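Local coordinates for Acarbose/maltose binding protein GacH (Streptomyces glaucescens, PDB 3K01) that binds acarbose, and probably related maltose-type sugars, as the extracellular solute receptor of an ABC transporter, at residues 38-43 and 330-335; 134-139 and 298-303; 180-185 and 232-237; 211-216 and 398-403. All coordinates share one frame; numbering follows the deposited sequence. Where two conformers were deposited one is given.

Interaction 1: residues 38-43 and 330-335; sequences EAEKAT and EKLSLL
E40 and L332 bring the two backbones closest, with CA atoms 6.5 Å apart, where the chain leading into helix 41-49 meets the last turn of helix 322-332. No direct hydrogen bond crosses. L332 fills the middle: its CD2 methyl lies 3.8 Å from E40 CA and meets T43 tip to tip, while CD1 rests on E40 CB and CG. E40 keeps CG beside its backbone N (chi1 -65°) and runs extended beyond it. This carries the carboxylate past L332 to L334, which approaches from the opposite direction, with E40 OE2 3.5 Å from L334 CD2. One water donates to E40 OE2 at 2.7 Å and to L332 O at 2.8 Å, tying the carboxylate to the end of the helix. T43 lays its CG2 methyl on the K331 chain, 3.5 Å from K331 CD. The K331 chain turns slightly at its last torsion, and NZ donates to a second water, which donates to T43 O. Polar links thus run through water, as suits a surface contact. L332 and L334 also touch Y44 of helix 41-49. S333 packs on M352 of helix 351-360, and L335 is hydrogen-bonded through its backbone to I140 of strand 132-148.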
loop_
_atom_site.group_PDB
_atom_site.type_symbol
_atom_site.label_atom_id
_atom_site.label_comp_id
_atom_site.label_asym_id
_atom_site.label_seq_id
_atom_site.Cartn_x
_atom_site.Cartn_y
_atom_site.Cartn_z
ATOM N N GLU A 38 7.707 -11.960 -10.849
ATOM C CA GLU A 38 8.579 -12.997 -11.397
ATOM C C GLU A 38 9.472 -13.656 -10.349
ATOM O O GLU A 38 9.676 -14.872 -10.385
ATOM C CB GLU A 38 9.425 -12.408 -12.542
ATOM C CG GLU A 38 10.513 -13.318 -13.100
ATOM C CD GLU A 38 9.967 -14.503 -13.878
ATOM O OE1 GLU A 38 8.843 -14.414 -14.441
ATOM O OE2 GLU A 38 10.681 -15.528 -13.947
ATOM N N ALA A 39 10.005 -12.851 -9.432
ATOM C CA ALA A 39 10.912 -13.344 -8.407
ATOM C C ALA A 39 10.172 -14.048 -7.271
ATOM O O ALA A 39 10.767 -14.829 -6.530
ATOM C CB ALA A 39 11.753 -12.205 -7.850
ATOM N N GLU A 40 8.884 -13.730 -7.112
ATOM C CA GLU A 40 8.088 -14.251 -5.989
ATOM C C GLU A 40 7.292 -15.500 -6.325
ATOM O O GLU A 40 6.950 -16.265 -5.427
ATOM C CB GLU A 40 7.111 -13.179 -5.507
ATOM C CG GLU A 40 7.804 -11.977 -4.913
ATOM C CD GLU A 40 6.926 -10.759 -4.781
ATOM O OE1 GLU A 40 5.846 -10.693 -5.428
ATOM O OE2 GLU A 40 7.350 -9.848 -4.022
ATOM N N LYS A 41 7.007 -15.709 -7.611
ATOM C CA LYS A 41 5.960 -16.674 -7.980
ATOM C C LYS A 41 6.331 -18.132 -7.728
ATOM O O LYS A 41 5.452 -18.937 -7.406
ATOM C CB LYS A 41 5.464 -16.463 -9.411
ATOM C CG LYS A 41 6.525 -16.716 -10.485
ATOM C CD LYS A 41 6.014 -16.304 -11.847
ATOM C CE LYS A 41 7.042 -16.627 -12.934
ATOM N NZ LYS A 41 6.566 -16.137 -14.247
ATOM N N ALA A 42 7.611 -18.487 -7.845
ATOM C CA ALA A 42 8.012 -19.874 -7.536
ATOM C C ALA A 42 7.733 -20.201 -6.070
ATOM O O ALA A 42 7.223 -21.269 -5.744
ATOM C CB ALA A 42 9.495 -20.130 -7.875
ATOM N N THR A 43 8.057 -19.264 -5.188
ATOM C CA THR A 43 7.816 -19.457 -3.762
ATOM C C THR A 43 6.322 -19.536 -3.475
ATOM O O THR A 43 5.876 -20.420 -2.716
ATOM C CB THR A 43 8.443 -18.321 -2.939
ATOM O OG1 THR A 43 9.866 -18.366 -3.099
ATOM C CG2 THR A 43 8.102 -18.427 -1.458
ATOM N N GLU A 330 10.514 -14.852 5.207
ATOM C CA GLU A 330 11.852 -15.440 5.176
ATOM C C GLU A 330 12.342 -15.586 3.751
ATOM O O GLU A 330 13.525 -15.387 3.477
ATOM C CB GLU A 330 11.858 -16.796 5.893
ATOM C CG GLU A 330 11.672 -16.670 7.402
ATOM C CD GLU A 330 11.381 -17.999 8.077
ATOM O OE1 GLU A 330 10.915 -18.928 7.373
ATOM O OE2 GLU A 330 11.567 -18.090 9.313
ATOM N N LYS A 331 11.454 -15.932 2.838
ATOM C CA LYS A 331 11.834 -16.205 1.452
ATOM C C LYS A 331 11.769 -14.989 0.540
ATOM O O LYS A 331 12.562 -14.882 -0.402
ATOM C CB LYS A 331 10.977 -17.339 0.866
ATOM C CG LYS A 331 11.133 -18.669 1.603
ATOM C CD LYS A 331 10.110 -19.717 1.169
ATOM C CE LYS A 331 10.253 -21.010 1.957
ATOM N NZ LYS A 331 9.887 -22.174 1.091
ATOM N N LEU A 332 10.831 -14.075 0.800
ATOM C CA LEU A 332 10.530 -12.989 -0.127
ATOM C C LEU A 332 10.614 -11.600 0.483
ATOM O O LEU A 332 10.489 -10.629 -0.238
ATOM C CB LEU A 332 9.116 -13.172 -0.701
ATOM C CG LEU A 332 8.858 -14.496 -1.428
ATOM C CD1 LEU A 332 7.411 -14.534 -1.899
ATOM C CD2 LEU A 332 9.845 -14.647 -2.618
ATOM N N SER A 333 10.721 -11.510 1.806
ATOM C CA SER A 333 10.807 -10.234 2.526
ATOM C C SER A 333 9.556 -9.368 2.357
ATOM O O SER A 333 9.621 -8.143 2.496
ATOM C CB SER A 333 12.054 -9.456 2.098
ATOM O OG SER A 333 13.207 -10.190 2.476
ATOM N N LEU A 334 8.410 -9.995 2.083
ATOM C CA LEU A 334 7.132 -9.284 2.129
ATOM C C LEU A 334 6.687 -9.142 3.556
ATOM O O LEU A 334 6.954 -10.012 4.394
ATOM C CB LEU A 334 6.082 -10.009 1.295
ATOM C CG LEU A 334 6.393 -10.079 -0.194
ATOM C CD1 LEU A 334 5.389 -10.974 -0.914
ATOM C CD2 LEU A 334 6.453 -8.663 -0.809
ATOM N N LEU A 335 5.974 -8.070 3.853
ATOM C CA LEU A 335 5.677 -7.737 5.242
ATOM C C LEU A 335 4.380 -8.416 5.702
ATOM O O LEU A 335 3.355 -8.275 5.052
ATOM C CB LEU A 335 5.558 -6.211 5.427
ATOM C CG LEU A 335 6.787 -5.437 4.938
ATOM C CD1 LEU A 335 6.491 -3.954 4.887
ATOM C CD2 LEU A 335 8.012 -5.718 5.837
HETATM O O HOH W 1 9.763 -9.833 -2.778
HETATM O O HOH W 2 7.782 -21.729 -0.615
#

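Interaction 2: residues 134-139 and 298-303; sequences YAVPQV and WNLSVY
W298 faces two residues of the opposite strand, Q138 and V139, in a classic beta bulge of an antiparallel pair. W298 N donates to V139 O at 2.9 Å. W298 O accepts a bond from V139 N at 3.0 Å and a weak one from Q138 N. The V139 CG2 methyl meets the indole at its edge, in plane, 3.9 Å from W298 CD1. The Q138 side chain lies alongside W298 and points the same way, with the amide turned 64° from the ring. CG of Q138 stands opposite its backbone N (chi1 -172°) and the chain is extended beyond, so the amide reaches far enough for OE1 to bond R89. N299 pairs with P137 without backbone bonds between them, and its CB touches A135 CB. L300 restores the regular ladder with V136. L300 N donates to V136 O at 2.8 Å, and V136 N returns a bond to L300 O at 2.9 Å. L300 CB packs on V136 CG2, and its CD2 passes Q138 NE2 at 3.9 Å. In one of its two conformers S301 OG donates to Y134 O; it also bonds T90 OG1 of strand 87-91. A water accepts a bond from V302 N and also lies within bonding distance of Y134 O. Around the pair, W298 makes a cation-pi contact with R89 and an edge-to-face contact with W94. Helix 309-320 covers V136 and L300, helix 92-100 packs on A135 and N299, and strand 87-91 lies on the other edge of strand 293-302.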
loop_
_atom_site.group_PDB
_atom_site.type_symbol
_atom_site.label_atom_id
_atom_site.label_comp_id
_atom_site.label_asym_id
_atom_site.label_seq_id
_atom_site.Cartn_x
_atom_site.Cartn_y
_atom_site.Cartn_z
ATOM N N TYR A 134 -14.956 -9.993 3.279
ATOM C CA TYR A 134 -14.812 -10.621 1.983
ATOM C C TYR A 134 -13.386 -11.053 1.666
ATOM O O TYR A 134 -13.070 -11.372 0.514
ATOM C CB TYR A 134 -15.317 -9.685 0.875
ATOM C CG TYR A 134 -16.800 -9.427 0.934
ATOM C CD1 TYR A 134 -17.687 -10.326 0.343
ATOM C CD2 TYR A 134 -17.312 -8.295 1.555
ATOM C CE1 TYR A 134 -19.065 -10.097 0.385
ATOM C CE2 TYR A 134 -18.676 -8.072 1.611
ATOM C CZ TYR A 134 -19.528 -8.955 1.017
ATOM O OH TYR A 134 -20.902 -8.732 1.069
ATOM N N ALA A 135 -12.515 -11.046 2.663
ATOM C CA ALA A 135 -11.132 -11.452 2.418
ATOM C C ALA A 135 -10.482 -11.800 3.728
ATOM O O ALA A 135 -11.035 -11.531 4.793
ATOM C CB ALA A 135 -10.332 -10.322 1.697
ATOM N N VAL A 136 -9.282 -12.361 3.627
ATOM C CA VAL A 136 -8.363 -12.492 4.760
ATOM C C VAL A 136 -7.039 -11.790 4.378
ATOM O O VAL A 136 -6.635 -11.803 3.220
ATOM C CB VAL A 136 -8.086 -13.962 5.170
ATOM C CG1 VAL A 136 -9.371 -14.587 5.720
ATOM C CG2 VAL A 136 -7.553 -14.791 3.994
ATOM N N PRO A 137 -6.361 -11.182 5.355
ATOM C CA PRO A 137 -5.133 -10.429 5.015
ATOM C C PRO A 137 -3.961 -11.320 4.699
ATOM O O PRO A 137 -3.816 -12.421 5.252
ATOM C CB PRO A 137 -4.848 -9.629 6.299
ATOM C CG PRO A 137 -6.156 -9.643 7.072
ATOM C CD PRO A 137 -6.686 -11.030 6.778
ATOM N N GLN A 138 -3.082 -10.825 3.838
ATOM C CA GLN A 138 -1.889 -11.572 3.444
ATOM C C GLN A 138 -0.607 -10.758 3.696
ATOM O O GLN A 138 0.198 -11.137 4.556
ATOM C CB GLN A 138 -1.980 -12.022 2.001
ATOM C CG GLN A 138 -0.868 -12.967 1.607
ATOM C CD GLN A 138 -0.775 -13.125 0.128
ATOM O OE1 GLN A 138 -0.735 -12.124 -0.595
ATOM N NE2 GLN A 138 -0.766 -14.382 -0.372
ATOM N N VAL A 139 -0.428 -9.636 2.988
ATOM C CA VAL A 139 0.759 -8.795 3.215
ATOM C C VAL A 139 0.338 -7.330 3.225
ATOM O O VAL A 139 -0.704 -6.949 2.667
ATOM C CB VAL A 139 1.858 -9.011 2.138
ATOM C CG1 VAL A 139 2.443 -10.430 2.192
ATOM C CG2 VAL A 139 1.338 -8.727 0.780
ATOM N N TRP A 298 -1.894 -6.903 -0.019
ATOM C CA TRP A 298 -2.701 -7.938 -0.667
ATOM C C TRP A 298 -3.419 -8.741 0.381
ATOM O O TRP A 298 -2.889 -8.997 1.453
ATOM C CB TRP A 298 -1.817 -8.899 -1.491
ATOM C CG TRP A 298 -1.159 -8.225 -2.677
ATOM C CD1 TRP A 298 0.042 -7.580 -2.693
ATOM C CD2 TRP A 298 -1.721 -8.064 -3.978
ATOM N NE1 TRP A 298 0.272 -7.060 -3.943
ATOM C CE2 TRP A 298 -0.790 -7.344 -4.755
ATOM C CE3 TRP A 298 -2.914 -8.501 -4.582
ATOM C CZ2 TRP A 298 -1.021 -7.027 -6.099
ATOM C CZ3 TRP A 298 -3.150 -8.187 -5.912
ATOM C CH2 TRP A 298 -2.206 -7.443 -6.656
ATOM N N ASN A 299 -4.613 -9.175 -0.013
ATOM C CA ASN A 299 -5.488 -10.058 0.734
ATOM C C ASN A 299 -5.785 -11.262 -0.149
ATOM O O ASN A 299 -5.402 -11.323 -1.319
ATOM C CB ASN A 299 -6.769 -9.286 1.094
ATOM C CG ASN A 299 -6.498 -8.127 2.035
ATOM O OD1 ASN A 299 -5.558 -8.153 2.813
ATOM N ND2 ASN A 299 -7.342 -7.108 1.978
ATOM N N LEU A 300 -6.539 -12.200 0.417
ATOM C CA LEU A 300 -7.049 -13.358 -0.330
ATOM C C LEU A 300 -8.549 -13.426 -0.187
ATOM O O LEU A 300 -9.075 -13.314 0.922
ATOM C CB LEU A 300 -6.457 -14.650 0.211
ATOM C CG LEU A 300 -4.932 -14.660 0.179
ATOM C CD1 LEU A 300 -4.365 -15.273 1.458
ATOM C CD2 LEU A 300 -4.447 -15.313 -1.089
ATOM N N SER A 301 -9.223 -13.584 -1.320
ATOM C CA SER A 301 -10.679 -13.633 -1.355
ATOM C C SER A 301 -11.154 -14.876 -2.075
ATOM O O SER A 301 -10.418 -15.484 -2.857
ATOM C CB SER A 301 -11.207 -12.397 -2.070
ATOM O OG SER A 301 -10.837 -11.238 -1.353
ATOM N N VAL A 302 -12.395 -15.246 -1.812
ATOM C CA VAL A 302 -13.024 -16.416 -2.402
ATOM C C VAL A 302 -14.063 -15.915 -3.402
ATOM O O VAL A 302 -14.849 -15.024 -3.084
ATOM C CB VAL A 302 -13.684 -17.272 -1.315
ATOM C CG1 VAL A 302 -14.429 -18.442 -1.952
ATOM C CG2 VAL A 302 -12.648 -17.781 -0.282
ATOM N N TYR A 303 -14.037 -16.470 -4.609
ATOM C CA TYR A 303 -15.019 -16.124 -5.621
ATOM C C TYR A 303 -16.419 -16.546 -5.203
ATOM O O TYR A 303 -16.643 -17.684 -4.770
ATOM C CB TYR A 303 -14.595 -16.775 -6.921
ATOM C CG TYR A 303 -15.638 -16.790 -8.017
ATOM C CD1 TYR A 303 -16.310 -15.623 -8.409
ATOM C CD2 TYR A 303 -15.944 -17.978 -8.666
ATOM C CE1 TYR A 303 -17.265 -15.654 -9.428
ATOM C CE2 TYR A 303 -16.900 -18.011 -9.704
ATOM C CZ TYR A 303 -17.542 -16.849 -10.062
ATOM O OH TYR A 303 -18.511 -16.873 -11.063
HETATM O O HOH W 3 -14.132 -13.872 -0.046
#

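Interaction 3: residues 180-185 and 232-237; sequences TGLYLR and KAAITD
Y183 and D237 cross at about a right angle as side chains, yet their flat groups are nearly coplanar, with ring and carboxylate 22° apart. Y183 OH donates to the anti lone pair of D237 OD2 at 2.6 Å, and OD2 lies in the ring plane at its edge. One ring face carries I235 O, 3.9 Å above the plane and offset toward the rim. The I235 chain crosses the tyrosine at about a right angle, with CG1 3.9 Å from Y183 CD1. L182, A234 and L184 pack together away from Y183: A234 CB touches both L182 CB and L184 CB. L184 and T236 lie side by side, and T236 OG1, opposite its backbone N (chi1 -168°), donates to L184 O at 2.7 Å. Backbone bonds make a short parallel pair: L182 N to A233 O, I235 N to L182 O, and L184 N to I235 O at 2.9 Å. Helix 216-230 lies in the chain between the two strands and packs on L184, A233 and T236, while strand 254-259 flanks strand 180-183. A water donates to Y183 OH and D237 O. The tyrosine hydroxyl is thus donor and acceptor, which fixes its rotation. Its short bond probably stabilises a negative charge on D237.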
loop_
_atom_site.group_PDB
_atom_site.type_symbol
_atom_site.label_atom_id
_atom_site.label_comp_id
_atom_site.label_asym_id
_atom_site.label_seq_id
_atom_site.Cartn_x
_atom_site.Cartn_y
_atom_site.Cartn_z
ATOM N N THR A 180 19.653 18.961 -2.519
ATOM C CA THR A 180 18.313 19.371 -2.084
ATOM C C THR A 180 17.826 18.392 -1.002
ATOM O O THR A 180 18.191 17.210 -1.022
ATOM C CB THR A 180 17.379 19.382 -3.302
ATOM O OG1 THR A 180 17.772 20.464 -4.142
ATOM C CG2 THR A 180 15.917 19.566 -2.933
ATOM N N GLY A 181 17.049 18.870 -0.040
ATOM C CA GLY A 181 16.561 17.949 1.000
ATOM C C GLY A 181 15.757 16.773 0.487
ATOM O O GLY A 181 16.081 15.627 0.793
ATOM N N LEU A 182 14.708 17.070 -0.283
ATOM C CA LEU A 182 13.687 16.077 -0.591
ATOM C C LEU A 182 13.369 16.048 -2.071
ATOM O O LEU A 182 13.221 17.099 -2.711
ATOM C CB LEU A 182 12.411 16.460 0.176
ATOM C CG LEU A 182 11.160 15.592 -0.006
ATOM C CD1 LEU A 182 11.361 14.159 0.510
ATOM C CD2 LEU A 182 9.921 16.199 0.619
ATOM N N TYR A 183 13.179 14.848 -2.624
ATOM C CA TYR A 183 12.469 14.724 -3.898
ATOM C C TYR A 183 11.018 14.482 -3.593
ATOM O O TYR A 183 10.717 13.486 -2.948
ATOM C CB TYR A 183 13.014 13.593 -4.787
ATOM C CG TYR A 183 12.374 13.659 -6.149
ATOM C CD1 TYR A 183 13.000 14.334 -7.187
ATOM C CD2 TYR A 183 11.109 13.142 -6.380
ATOM C CE1 TYR A 183 12.392 14.465 -8.436
ATOM C CE2 TYR A 183 10.507 13.250 -7.635
ATOM C CZ TYR A 183 11.150 13.899 -8.625
ATOM O OH TYR A 183 10.512 14.009 -9.842
ATOM N N LEU A 184 10.137 15.413 -3.988
ATOM C CA LEU A 184 8.708 15.301 -3.720
ATOM C C LEU A 184 8.086 14.771 -4.994
ATOM O O LEU A 184 8.143 15.433 -6.044
ATOM C CB LEU A 184 8.158 16.679 -3.341
ATOM C CG LEU A 184 6.656 16.710 -2.999
ATOM C CD1 LEU A 184 6.382 17.739 -1.953
ATOM C CD2 LEU A 184 5.802 17.005 -4.222
ATOM N N ARG A 185 7.525 13.567 -4.943
ATOM C CA ARG A 185 6.921 12.976 -6.129
ATOM C C ARG A 185 5.665 13.756 -6.499
ATOM O O ARG A 185 4.717 13.799 -5.711
ATOM C CB ARG A 185 6.572 11.511 -5.863
ATOM C CG ARG A 185 5.801 10.807 -6.969
ATOM C CD ARG A 185 6.771 10.206 -7.923
ATOM N NE ARG A 185 6.184 9.401 -9.022
ATOM C CZ ARG A 185 5.884 8.109 -8.972
ATOM N NH1 ARG A 185 6.070 7.398 -7.868
ATOM N NH2 ARG A 185 5.406 7.517 -10.063
ATOM N N LYS A 232 12.355 25.617 -1.730
ATOM C CA LYS A 232 13.570 24.912 -2.149
ATOM C C LYS A 232 13.944 23.732 -1.269
ATOM O O LYS A 232 15.013 23.139 -1.481
ATOM C CB LYS A 232 14.770 25.860 -2.333
ATOM C CG LYS A 232 14.468 26.994 -3.328
ATOM C CD LYS A 232 15.676 27.899 -3.525
ATOM C CE LYS A 232 15.984 28.648 -2.260
ATOM N NZ LYS A 232 17.363 29.219 -2.315
ATOM N N ALA A 233 13.090 23.384 -0.316
ATOM C CA ALA A 233 13.304 22.162 0.457
ATOM C C ALA A 233 13.210 20.925 -0.424
ATOM O O ALA A 233 13.821 19.903 -0.117
ATOM C CB ALA A 233 12.314 22.062 1.578
ATOM N N ALA A 234 12.410 21.015 -1.481
ATOM C CA ALA A 234 12.129 19.870 -2.344
ATOM C C ALA A 234 12.186 20.265 -3.785
ATOM O O ALA A 234 11.981 21.445 -4.135
ATOM C CB ALA A 234 10.756 19.289 -2.059
ATOM N N ILE A 235 12.429 19.269 -4.633
ATOM C CA ILE A 235 12.259 19.425 -6.071
ATOM C C ILE A 235 11.242 18.378 -6.552
ATOM O O ILE A 235 10.954 17.399 -5.867
ATOM C CB ILE A 235 13.586 19.269 -6.849
ATOM C CG1 ILE A 235 14.293 17.957 -6.475
ATOM C CG2 ILE A 235 14.476 20.497 -6.624
ATOM C CD1 ILE A 235 15.501 17.626 -7.365
ATOM N N THR A 236 10.713 18.591 -7.750
ATOM C CA THR A 236 9.700 17.706 -8.299
ATOM C C THR A 236 9.730 17.771 -9.821
ATOM O O THR A 236 10.515 18.541 -10.410
ATOM C CB THR A 236 8.297 18.068 -7.751
ATOM O OG1 THR A 236 7.395 17.021 -8.097
ATOM C CG2 THR A 236 7.797 19.391 -8.327
ATOM N N ASP A 237 8.910 16.934 -10.458
ATOM C CA ASP A 237 8.821 16.893 -11.923
ATOM C C ASP A 237 7.391 16.551 -12.288
ATOM O O ASP A 237 6.761 15.723 -11.638
ATOM C CB ASP A 237 9.757 15.829 -12.523
ATOM C CG ASP A 237 11.209 16.167 -12.355
ATOM O OD1 ASP A 237 11.746 16.965 -13.147
ATOM O OD2 ASP A 237 11.818 15.610 -11.413
HETATM O O HOH W 4 16.681 22.921 -3.696
HETATM O O HOH W 5 16.836 21.747 0.174
HETATM O O HOH W 6 7.628 13.917 -9.673
#

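Interaction 4: residues 211-216 and 398-403; sequences VTVDDE and ANTGDA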
loop_
_atom_site.group_PDB
_atom_site.type_symbol
_atom_site.label_atom_id
_atom_site.label_comp_id
_atom_site.label_asym_id
_atom_site.label_seq_id
_atom_site.Cartn_x
_atom_site.Cartn_y
_atom_site.Cartn_z
ATOM N N VAL A 211 -17.952 13.848 1.793
ATOM C CA VAL A 211 -16.652 14.127 1.194
ATOM C C VAL A 211 -15.884 15.062 2.139
ATOM O O VAL A 211 -16.409 16.092 2.587
ATOM C CB VAL A 211 -16.845 14.759 -0.177
ATOM C CG1 VAL A 211 -15.529 15.335 -0.718
ATOM C CG2 VAL A 211 -17.395 13.724 -1.129
ATOM N N THR A 212 -14.647 14.703 2.457
ATOM C CA THR A 212 -13.845 15.493 3.391
ATOM C C THR A 212 -12.536 16.023 2.783
ATOM O O THR A 212 -11.840 16.810 3.440
ATOM C CB THR A 212 -13.522 14.723 4.690
ATOM O OG1 THR A 212 -12.887 13.495 4.341
ATOM C CG2 THR A 212 -14.786 14.409 5.510
ATOM N N VAL A 213 -12.209 15.633 1.555
ATOM C CA VAL A 213 -10.943 16.044 0.930
ATOM C C VAL A 213 -10.820 17.552 0.747
ATOM O O VAL A 213 -9.702 18.083 0.632
ATOM C CB VAL A 213 -10.742 15.331 -0.415
ATOM C CG1 VAL A 213 -11.614 15.936 -1.509
ATOM C CG2 VAL A 213 -9.265 15.307 -0.836
ATOM N N ASP A 214 -11.965 18.237 0.739
ATOM C CA ASP A 214 -11.982 19.691 0.561
ATOM C C ASP A 214 -12.230 20.452 1.854
ATOM O O ASP A 214 -12.574 21.655 1.811
ATOM C CB ASP A 214 -12.949 20.126 -0.549
ATOM C CG ASP A 214 -14.367 19.621 -0.342
ATOM O OD1 ASP A 214 -14.638 18.888 0.627
ATOM O OD2 ASP A 214 -15.226 20.021 -1.160
ATOM N N ASP A 215 -12.108 19.793 3.006
ATOM C CA ASP A 215 -12.097 20.579 4.224
ATOM C C ASP A 215 -10.737 21.275 4.364
ATOM O O ASP A 215 -9.881 21.186 3.473
ATOM C CB ASP A 215 -12.455 19.733 5.428
ATOM C CG ASP A 215 -11.432 18.690 5.727
ATOM O OD1 ASP A 215 -10.294 18.771 5.186
ATOM O OD2 ASP A 215 -11.776 17.780 6.513
ATOM N N GLU A 216 -10.557 22.035 5.435
ATOM C CA GLU A 216 -9.349 22.836 5.507
ATOM C C GLU A 216 -8.074 22.011 5.529
ATOM O O GLU A 216 -7.040 22.472 5.030
ATOM C CB GLU A 216 -9.399 23.850 6.642
ATOM C CG GLU A 216 -10.165 25.138 6.206
ATOM C CD GLU A 216 -9.590 25.849 4.938
ATOM O OE1 GLU A 216 -8.353 25.885 4.737
ATOM O OE2 GLU A 216 -10.389 26.398 4.140
ATOM N N ALA A 398 -11.215 22.290 -3.676
ATOM C CA ALA A 398 -12.603 22.385 -4.145
ATOM C C ALA A 398 -12.843 21.519 -5.377
ATOM O O ALA A 398 -13.866 20.808 -5.470
ATOM C CB ALA A 398 -12.938 23.853 -4.442
ATOM N N ASN A 399 -11.907 21.540 -6.315
ATOM C CA ASN A 399 -12.044 20.745 -7.528
ATOM C C ASN A 399 -12.022 19.252 -7.188
ATOM O O ASN A 399 -12.765 18.455 -7.769
ATOM C CB ASN A 399 -10.888 21.025 -8.492
ATOM C CG ASN A 399 -11.024 22.344 -9.214
ATOM O OD1 ASN A 399 -12.102 22.953 -9.244
ATOM N ND2 ASN A 399 -9.940 22.796 -9.801
ATOM N N THR A 400 -11.168 18.881 -6.234
ATOM C CA THR A 400 -11.069 17.472 -5.829
ATOM C C THR A 400 -12.413 17.057 -5.204
ATOM O O THR A 400 -12.968 16.008 -5.518
ATOM C CB THR A 400 -9.915 17.242 -4.831
ATOM O OG1 THR A 400 -8.705 17.810 -5.353
ATOM C CG2 THR A 400 -9.650 15.755 -4.632
ATOM N N GLY A 401 -12.940 17.892 -4.318
ATOM C CA GLY A 401 -14.211 17.591 -3.649
ATOM C C GLY A 401 -15.367 17.509 -4.628
ATOM O O GLY A 401 -16.220 16.627 -4.515
ATOM N N ASP A 402 -15.402 18.412 -5.603
ATOM C CA ASP A 402 -16.468 18.395 -6.595
ATOM C C ASP A 402 -16.401 17.120 -7.411
ATOM O O ASP A 402 -17.434 16.512 -7.692
ATOM C CB ASP A 402 -16.384 19.602 -7.524
ATOM C CG ASP A 402 -16.834 20.884 -6.864
ATOM O OD1 ASP A 402 -17.339 20.842 -5.720
ATOM O OD2 ASP A 402 -16.677 21.942 -7.505
ATOM N N ALA A 403 -15.192 16.707 -7.808
ATOM C CA ALA A 403 -15.040 15.482 -8.567
ATOM C C ALA A 403 -15.512 14.309 -7.702
ATOM O O ALA A 403 -16.168 13.383 -8.213
ATOM C CB ALA A 403 -13.586 15.297 -9.012
#
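T400, which meets V213 across the contact, has its OG1 gripped by two groups: A396 O, one turn earlier in helix 393-407, and Y222 OH of helix 216-230. The segment facing that helix is a type I beta turn from T212 to D215, closed by D215 N donating to T212 O at 3.0 Å. D215 then takes the N-cap position of helix 216-230, so the turn leads straight into a helix start. V213 and T400 cross at about a right angle. V213 CG1 lies 3.7 Å from T400 CG2, and V213 CG2 touches the same methyl. V213 CG1 also reaches G401 N at 3.7 Å. D214 is the other main point of contact. Its CG sits between its own backbone N and carbonyl carbon (chi1 55°), with the carboxylate beside G401. D214 OD2 comes within 3.6 Å of G401 CA and makes a salt bridge with R405, one turn further along helix 393-407. That partner probably balances the charge of D214. No hydrogen bond joins the two segments, so the contact is van der Waals, side chains of the turn against the T400 methyl and the backbone at G401. With no side chain at G401, the turn can come close, D214 CA lying 5.2 Å from G401 CA. V211, bonded through its backbone to K412, adds the last touch: its CG1 methyl rests 3.9 Å from G401 CA.

Overall arrangement
Interactions 1 and 2 touch each other: L334 CB packs on V139 CG1, 3.8 Å away. Interaction 1 is a surface contact made of methyls and bridging waters, while interaction 2 is buried and rests on an antiparallel backbone ladder broken by a bulge. Interactions 2 and 3 reach the same mixed sheet from opposite sides of the chain's centre, about 36 Å apart between centres. Interaction 3 is partly buried, between surface interaction 1 and buried interactions 2 and 4, and is a short parallel pair with short side-chain hydrogen bonds. Interaction 4 lies off that sheet and joins a turn to a helix without direct hydrogen bonds. Helix 216-230 links interactions 3 and 4, running between residues 211-216 and 232-237.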